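Local structure of manganese-dependent inorganic pyrophosphatase (Methanocaldococcus jannaschii, 2EB0) at residues G33-N36 / P37-F41; K104-S108 / T109-I113. The protein catalyses the manganese-dependent hydrolysis of diphosphate to two phosphates, as a two-domain family II (DHH) inorganic pyrophosphatase. All coordinates share one frame; numbering follows the deposited sequence.

Contact 1 (G33-N36 / P37-F41); sequences GDIN and PETEF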
loop_
_atom_site.group_PDB
_atom_site.type_symbol
_atom_site.label_atom_id
_atom_site.label_comp_id
_atom_site.label_asym_id
_atom_site.label_seq_id
_atom_site.Cartn_x
_atom_site.Cartn_y
_atom_site.Cartn_z
ATOM N N GLY B 33 -10.379 3.817 20.568
ATOM C CA GLY B 33 -10.382 4.913 21.527
ATOM C C GLY B 33 -11.764 5.502 21.759
ATOM O O GLY B 33 -12.751 5.007 21.220
ATOM N N ASP B 34 -11.839 6.559 22.560
ATOM C CA ASP B 34 -13.122 7.191 22.849
ATOM C C ASP B 34 -13.591 8.065 21.701
ATOM O O ASP B 34 -12.786 8.633 20.973
ATOM C CB ASP B 34 -13.039 8.019 24.131
ATOM C CG ASP B 34 -13.048 7.158 25.376
ATOM O OD1 ASP B 34 -13.971 6.327 25.514
ATOM O OD2 ASP B 34 -12.137 7.313 26.217
ATOM N N ILE B 35 -14.907 8.158 21.547
ATOM C CA ILE B 35 -15.524 8.946 20.482
ATOM C C ILE B 35 -15.550 10.436 20.830
ATOM O O ILE B 35 -15.788 10.804 21.978
ATOM C CB ILE B 35 -16.957 8.440 20.233
ATOM C CG1 ILE B 35 -17.730 9.400 19.341
ATOM C CG2 ILE B 35 -17.668 8.282 21.542
ATOM C CD1 ILE B 35 -19.142 8.939 19.064
ATOM N N ASN B 36 -15.294 11.290 19.845
ATOM C CA ASN B 36 -15.299 12.724 20.096
ATOM C C ASN B 36 -16.720 13.287 19.980
ATOM O O ASN B 36 -17.634 12.595 19.530
ATOM C CB ASN B 36 -14.353 13.450 19.126
ATOM C CG ASN B 36 -14.810 13.367 17.684
ATOM O OD1 ASN B 36 -16.007 13.376 17.395
ATOM N ND2 ASN B 36 -13.857 13.304 16.767
ATOM N N PRO B 37 -16.924 14.551 20.394
ATOM C CA PRO B 37 -18.252 15.179 20.325
ATOM C C PRO B 37 -18.895 15.135 18.928
ATOM O O PRO B 37 -20.088 14.878 18.792
ATOM C CB PRO B 37 -17.979 16.612 20.783
ATOM C CG PRO B 37 -16.840 16.443 21.740
ATOM C CD PRO B 37 -15.945 15.468 21.007
ATOM N N GLU B 38 -18.096 15.384 17.899
ATOM C CA GLU B 38 -18.601 15.380 16.531
ATOM C C GLU B 38 -19.196 14.035 16.132
ATOM O O GLU B 38 -20.272 13.962 15.547
ATOM C CB GLU B 38 -17.475 15.734 15.563
ATOM C CG GLU B 38 -17.854 15.594 14.094
ATOM C CD GLU B 38 -16.640 15.491 13.191
ATOM O OE1 GLU B 38 -15.884 16.475 13.073
ATOM O OE2 GLU B 38 -16.434 14.414 12.606
ATOM N N THR B 39 -18.484 12.966 16.450
ATOM C CA THR B 39 -18.933 11.632 16.110
ATOM C C THR B 39 -20.178 11.266 16.916
ATOM O O THR B 39 -21.134 10.692 16.382
ATOM C CB THR B 39 -17.801 10.619 16.361
ATOM O OG1 THR B 39 -16.594 11.121 15.769
ATOM C CG2 THR B 39 -18.137 9.278 15.742
ATOM N N GLU B 40 -20.174 11.612 18.199
ATOM C CA GLU B 40 -21.330 11.326 19.044
ATOM C C GLU B 40 -22.558 11.958 18.385
ATOM O O GLU B 40 -23.608 11.329 18.257
ATOM C CB GLU B 40 -21.122 11.904 20.443
ATOM C CG GLU B 40 -22.313 11.737 21.356
ATOM C CD GLU B 40 -22.043 12.255 22.754
ATOM O OE1 GLU B 40 -23.001 12.341 23.555
ATOM O OE2 GLU B 40 -20.869 12.574 23.050
ATOM N N PHE B 41 -22.396 13.202 17.953
ATOM C CA PHE B 41 -23.453 13.950 17.291
ATOM C C PHE B 41 -23.936 13.201 16.045
ATOM O O PHE B 41 -25.136 12.971 15.870
ATOM C CB PHE B 41 -22.911 15.335 16.916
ATOM C CG PHE B 41 -23.742 16.070 15.899
ATOM C CD1 PHE B 41 -25.069 16.389 16.158
ATOM C CD2 PHE B 41 -23.176 16.474 14.691
ATOM C CE1 PHE B 41 -25.827 17.103 15.232
ATOM C CE2 PHE B 41 -23.917 17.185 13.762
ATOM C CZ PHE B 41 -25.247 17.503 14.028
HETATM O O HOH W 1 -13.943 13.591 14.008
#

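Contact 2 (K104-S108 / T109-I113); sequences KPVGS and TATVI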
loop_
_atom_site.group_PDB
_atom_site.type_symbol
_atom_site.label_atom_id
_atom_site.label_comp_id
_atom_site.label_asym_id
_atom_site.label_seq_id
_atom_site.Cartn_x
_atom_site.Cartn_y
_atom_site.Cartn_z
ATOM N N LYS B 104 -6.796 5.174 -1.633
ATOM C CA LYS B 104 -6.873 6.190 -2.679
ATOM C C LYS B 104 -6.601 7.522 -2.012
ATOM O O LYS B 104 -7.083 7.777 -0.912
ATOM C CB LYS B 104 -8.265 6.230 -3.328
ATOM C CG LYS B 104 -8.632 4.976 -4.101
ATOM C CD LYS B 104 -10.060 5.020 -4.656
ATOM C CE LYS B 104 -10.140 5.595 -6.076
ATOM N NZ LYS B 104 -9.981 7.068 -6.153
ATOM N N PRO B 105 -5.814 8.389 -2.661
ATOM C CA PRO B 105 -5.556 9.677 -2.012
ATOM C C PRO B 105 -6.740 10.653 -2.126
ATOM O O PRO B 105 -6.641 11.681 -2.790
ATOM C CB PRO B 105 -4.292 10.171 -2.714
ATOM C CG PRO B 105 -4.442 9.620 -4.115
ATOM C CD PRO B 105 -5.000 8.215 -3.883
ATOM N N VAL B 106 -7.857 10.323 -1.479
ATOM C CA VAL B 106 -9.039 11.186 -1.490
ATOM C C VAL B 106 -9.265 11.829 -0.120
ATOM O O VAL B 106 -8.437 11.701 0.782
ATOM C CB VAL B 106 -10.319 10.420 -1.889
ATOM C CG1 VAL B 106 -10.301 10.121 -3.373
ATOM C CG2 VAL B 106 -10.432 9.130 -1.086
ATOM N N GLY B 107 -10.395 12.512 0.032
ATOM C CA GLY B 107 -10.683 13.193 1.280
ATOM C C GLY B 107 -10.960 12.316 2.486
ATOM O O GLY B 107 -10.733 12.739 3.619
ATOM N N SER B 108 -11.448 11.100 2.267
ATOM C CA SER B 108 -11.750 10.238 3.397
ATOM C C SER B 108 -11.875 8.783 3.023
ATOM O O SER B 108 -12.095 8.440 1.856
ATOM C CB SER B 108 -13.065 10.662 4.052
ATOM O OG SER B 108 -14.168 10.266 3.252
ATOM N N THR B 109 -11.755 7.930 4.036
ATOM C CA THR B 109 -11.887 6.498 3.833
ATOM C C THR B 109 -13.327 6.213 3.397
ATOM O O THR B 109 -13.585 5.292 2.613
ATOM C CB THR B 109 -11.575 5.733 5.128
ATOM O OG1 THR B 109 -10.245 6.060 5.561
ATOM C CG2 THR B 109 -11.687 4.232 4.902
ATOM N N ALA B 110 -14.257 7.024 3.898
ATOM C CA ALA B 110 -15.671 6.875 3.570
ATOM C C ALA B 110 -15.892 7.034 2.062
ATOM O O ALA B 110 -16.691 6.309 1.467
ATOM C CB ALA B 110 -16.498 7.903 4.348
ATOM N N THR B 111 -15.184 7.983 1.453
ATOM C CA THR B 111 -15.276 8.222 0.020
ATOM C C THR B 111 -14.898 6.964 -0.756
ATOM O O THR B 111 -15.586 6.578 -1.699
ATOM C CB THR B 111 -14.335 9.367 -0.417
ATOM O OG1 THR B 111 -14.701 10.563 0.270
ATOM C CG2 THR B 111 -14.436 9.621 -1.925
ATOM N N VAL B 112 -13.799 6.329 -0.356
ATOM C CA VAL B 112 -13.333 5.108 -1.003
ATOM C C VAL B 112 -14.399 4.009 -0.962
ATOM O O VAL B 112 -14.657 3.329 -1.956
ATOM C CB VAL B 112 -12.083 4.552 -0.302
ATOM C CG1 VAL B 112 -11.621 3.278 -1.002
ATOM C CG2 VAL B 112 -10.991 5.588 -0.292
ATOM N N ILE B 113 -14.992 3.826 0.211
ATOM C CA ILE B 113 -16.011 2.804 0.406
ATOM C C ILE B 113 -17.266 3.082 -0.409
ATOM O O ILE B 113 -17.836 2.171 -1.015
ATOM C CB ILE B 113 -16.377 2.688 1.902
ATOM C CG1 ILE B 113 -15.154 2.216 2.687
ATOM C CG2 ILE B 113 -17.536 1.708 2.094
ATOM C CD1 ILE B 113 -15.370 2.157 4.187
#

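Contact 1 (G33-N36 / P37-F41)
Asn36 caps the helix that starts at Pro37, and its side chain folds back over the first turn to meet Thr39. CB lies against the proline ring, 3.2 Å from Pro37 CD. CG stands between the backbone N and the carbonyl carbon (chi1 66°), which swings the amide over the helix end. OD1 then takes two bonds. Thr39 N donates to OD1 at 2.7 Å in a nearly straight N-cap bond (166° at the hydrogen). Thr39 OG1 donates to the same OD1 at 2.8 Å, but from above the amide plane. ND2 gives a hydrogen to a water at 2.8 Å, which bonds weakly to Glu38 OE2. That carboxylate has stronger partners in Thr12, Ser146 and Lys187. Glu40 N bonds to Asn36 O at 3.0 Å. Beside the cap, Ile35 CD1 packs 3.5 Å from Thr39 CG2. The cap closes the loop after strand 28-31 of the DHH domain, with the Asn36 side chain about 4 Å from that of Asp11, a manganese ligand. Two donors on OD1, with a water on ND2, probably fix the rotation of the amide. The Thr39 N-H, in the first turn, gains an acceptor that no preceding helical turn can supply.

Contact 2 (K104-S108 / T109-I113)
Ser108, the N-cap of helix 109-118, has its hydroxyl bonded to another side-chain hydroxyl: Ser108 OG donates to Thr111 OG1 at 3.0 Å. This helix start lies in the parallel-sheet DHH domain, in the loop that follows strand 100-103. With chi1 at 75°, Ser108 OG is tucked over its own backbone and turned to the first helical turn. Thr111 OG1 is also hydrogen-bonded to Asp160 OD1, so the threonine links the N-cap residue to helix 158-171. A valine in place of Thr111 would probably leave both the Ser108 hydroxyl and Asp160 OD1 without this partner. The backbone bond from Thr111 N to Ser108 O is weak, at 3.1 Å and 124°.

The helix start also faces the metal site: Thr109 N and Ala110 N bond to the two carboxylate oxygens of Asp13, and Thr109 OG1 bonds to Asp66. Val106 O takes a bond from ND1 of His88, so the loop makes second-shell contacts that probably orient these three manganese ligands. Farther back, Pro105 centres an inverse gamma turn, closed by Val106 N to Lys104 O at 2.7 Å. At the end of this turn Val106 meets Val112 through one methyl each, with Val106 CG2 3.7 Å from Val112 CG2.

In the fold
From the N terminus, the chain passes strand 2-5, helix 12-25 and strand 28-31 before contact 1 closes the short loop into helix 37-45. It then runs through strands 61-65 and 81-87. After strand 100-103, at the edge of the parallel sheet within this chain, contact 2 closes the loop into helix 109-118. The two are in series; neither nests in nor crosses the other. The centres of contact 1 and contact 2 lie about 20 Å apart, and the two do not touch. Both are helix starts after a strand of the same sheet. Contact 1 packs against helices 176-188 and 195-201, while contact 2 joins helices 12-25, 134-148 and 158-171 and reaches the second subunit.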